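Local coordinates for cell wall surface anchor family protein (Streptococcus pneumoniae, PDB 4OQ1), which serves as an ancillary pilin of Streptococcus pneumoniae and probably attaches the assembled pilus to the bacterial cell wall, at residues V54-D59 with G106-R111. The protein carries 3 engineered substitutions. Numbering follows the deposited sequence.
Sequences VWKLDD and GLYYVR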
# COMPACT_ATOMS: atom_id res chain seq x y z
N VAL A 54 5.13 -25.69 26.19
CA VAL A 54 5.64 -26.99 25.79
C VAL A 54 4.86 -28.17 26.40
O VAL A 54 4.11 -28.04 27.40
CB VAL A 54 7.14 -27.15 26.10
CG1 VAL A 54 7.97 -26.03 25.56
CG2 VAL A 54 7.40 -27.34 27.60
N TRP A 55 5.05 -29.34 25.83
CA TRP A 55 4.66 -30.55 26.46
C TRP A 55 5.88 -31.35 26.70
O TRP A 55 6.63 -31.61 25.76
CB TRP A 55 3.77 -31.34 25.52
CG TRP A 55 2.40 -30.76 25.28
CD1 TRP A 55 1.22 -31.14 25.90
CD2 TRP A 55 2.06 -29.71 24.42
NE1 TRP A 55 0.18 -30.41 25.46
CE2 TRP A 55 0.64 -29.49 24.57
CE3 TRP A 55 2.78 -28.88 23.59
CZ2 TRP A 55 -0.04 -28.56 23.84
CZ3 TRP A 55 2.12 -27.91 22.85
CH2 TRP A 55 0.72 -27.76 22.99
N LYS A 56 6.04 -31.86 27.90
CA LYS A 56 7.20 -32.72 28.24
C LYS A 56 6.80 -34.17 28.07
O LYS A 56 5.79 -34.63 28.66
CB LYS A 56 7.64 -32.44 29.69
CG LYS A 56 8.89 -33.24 30.16
CD LYS A 56 9.23 -33.01 31.68
CE LYS A 56 10.57 -33.62 32.04
NZ LYS A 56 10.72 -35.06 31.70
N LEU A 57 7.49 -34.86 27.18
CA LEU A 57 7.11 -36.20 26.78
C LEU A 57 7.58 -37.23 27.82
O LEU A 57 8.55 -37.01 28.45
CB LEU A 57 7.63 -36.58 25.37
CG LEU A 57 7.46 -35.70 24.14
CD1 LEU A 57 7.93 -36.33 22.79
CD2 LEU A 57 6.04 -35.35 23.97
N ASP A 58 6.81 -38.31 28.01
CA ASP A 58 7.17 -39.43 28.88
C ASP A 58 8.23 -40.29 28.25
O ASP A 58 8.53 -40.16 27.10
CB ASP A 58 5.93 -40.28 29.18
CG ASP A 58 5.35 -41.00 27.94
OD1 ASP A 58 6.06 -41.68 27.20
OD2 ASP A 58 4.12 -40.91 27.68
N ASP A 59 8.75 -41.24 28.99
CA ASP A 59 9.85 -42.08 28.52
C ASP A 59 9.55 -43.03 27.40
O ASP A 59 10.44 -43.54 26.76
CB ASP A 59 10.38 -42.87 29.67
CG ASP A 59 10.88 -41.98 30.75
OD1 ASP A 59 11.40 -40.88 30.42
OD2 ASP A 59 10.72 -42.40 31.90
N GLY A 106 14.88 -33.09 29.78
CA GLY A 106 13.65 -33.67 29.25
C GLY A 106 13.53 -33.60 27.74
O GLY A 106 14.36 -33.01 27.05
N LEU A 107 12.48 -34.24 27.18
CA LEU A 107 12.25 -34.23 25.76
C LEU A 107 10.91 -33.51 25.59
O LEU A 107 9.96 -33.83 26.21
CB LEU A 107 12.20 -35.65 25.24
CG LEU A 107 11.82 -35.85 23.77
CD1 LEU A 107 12.80 -35.19 22.84
CD2 LEU A 107 11.69 -37.33 23.47
N TYR A 108 10.95 -32.44 24.83
CA TYR A 108 9.91 -31.42 24.84
C TYR A 108 9.33 -31.24 23.43
O TYR A 108 10.04 -31.31 22.48
CB TYR A 108 10.50 -30.18 25.33
CG TYR A 108 10.90 -30.20 26.77
CD1 TYR A 108 9.99 -29.99 27.77
CD2 TYR A 108 12.27 -30.25 27.09
CE1 TYR A 108 10.39 -29.98 29.11
CE2 TYR A 108 12.71 -30.19 28.41
CZ TYR A 108 11.77 -30.07 29.42
OH TYR A 108 12.20 -30.01 30.71
N TYR A 109 8.00 -31.11 23.32
CA TYR A 109 7.36 -30.84 22.06
C TYR A 109 6.85 -29.40 22.09
O TYR A 109 6.26 -28.96 23.09
CB TYR A 109 6.13 -31.78 21.94
CG TYR A 109 5.24 -31.55 20.79
CD1 TYR A 109 5.72 -31.60 19.47
CD2 TYR A 109 3.87 -31.44 20.97
CE1 TYR A 109 4.85 -31.39 18.38
CE2 TYR A 109 3.03 -31.19 19.92
CZ TYR A 109 3.48 -31.23 18.60
OH TYR A 109 2.65 -31.11 17.50
N VAL A 110 7.04 -28.69 20.98
CA VAL A 110 6.57 -27.27 20.80
C VAL A 110 5.65 -27.24 19.57
O VAL A 110 5.89 -27.95 18.58
CB VAL A 110 7.75 -26.33 20.55
CG1 VAL A 110 7.34 -24.89 20.27
CG2 VAL A 110 8.71 -26.42 21.71
N ARG A 111 4.56 -26.51 19.70
CA ARG A 111 3.65 -26.22 18.62
C ARG A 111 3.62 -24.77 18.14
O ARG A 111 3.23 -24.50 16.99
CB ARG A 111 2.27 -26.59 19.08
CG ARG A 111 1.91 -28.02 18.68
CD ARG A 111 0.46 -28.41 18.97
NE ARG A 111 -0.41 -28.16 17.84
CZ ARG A 111 -0.58 -29.00 16.83
NH1 ARG A 111 0.11 -30.13 16.80
NH2 ARG A 111 -1.45 -28.72 15.87
O HOH W 1 10.80 -35.82 29.08
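W55 and Y109 face each other as an antiparallel hydrogen-bonded pair, and their side chains run side by side on one face of the sheet. W55 N reaches Y109 O at 3.0 Å, and Y109 N returns a nearly straight bond to W55 O. The rings meet obliquely, planes 45° apart, with W55 CE3 3.8 Å from Y109 CD2, while Y109 O sits at the indole edge. Beyond them the aliphatic part of R111 passes obliquely across the far end of the indole, R111 CB 4.0 Å from W55 CZ3. The chain then bends so that R111 NH1 gives a 2.8 Å hydrogen bond to Y109 OH, which helps fix that ring. The other face carries the non-hydrogen-bonded pair K56 and Y108. With CG of Y108 beside its own backbone N (chi1 -68°), the phenol leans back over the partner strand, where V54 CG2 touches CD1 and K56 CB touches CE1; its hydroxyl bonds to P104 O. K56 stays extended until its last torsion, and NZ donates to a water that also bridges L57 O and L107 N. L57 N still bonds L107 O at 2.8 Å, and L57 CD1 packs on L107 CD2. With helix 66-73 over L57 and Y109, this is central antiparallel pairing within the mixed sheet of the N-terminal domain.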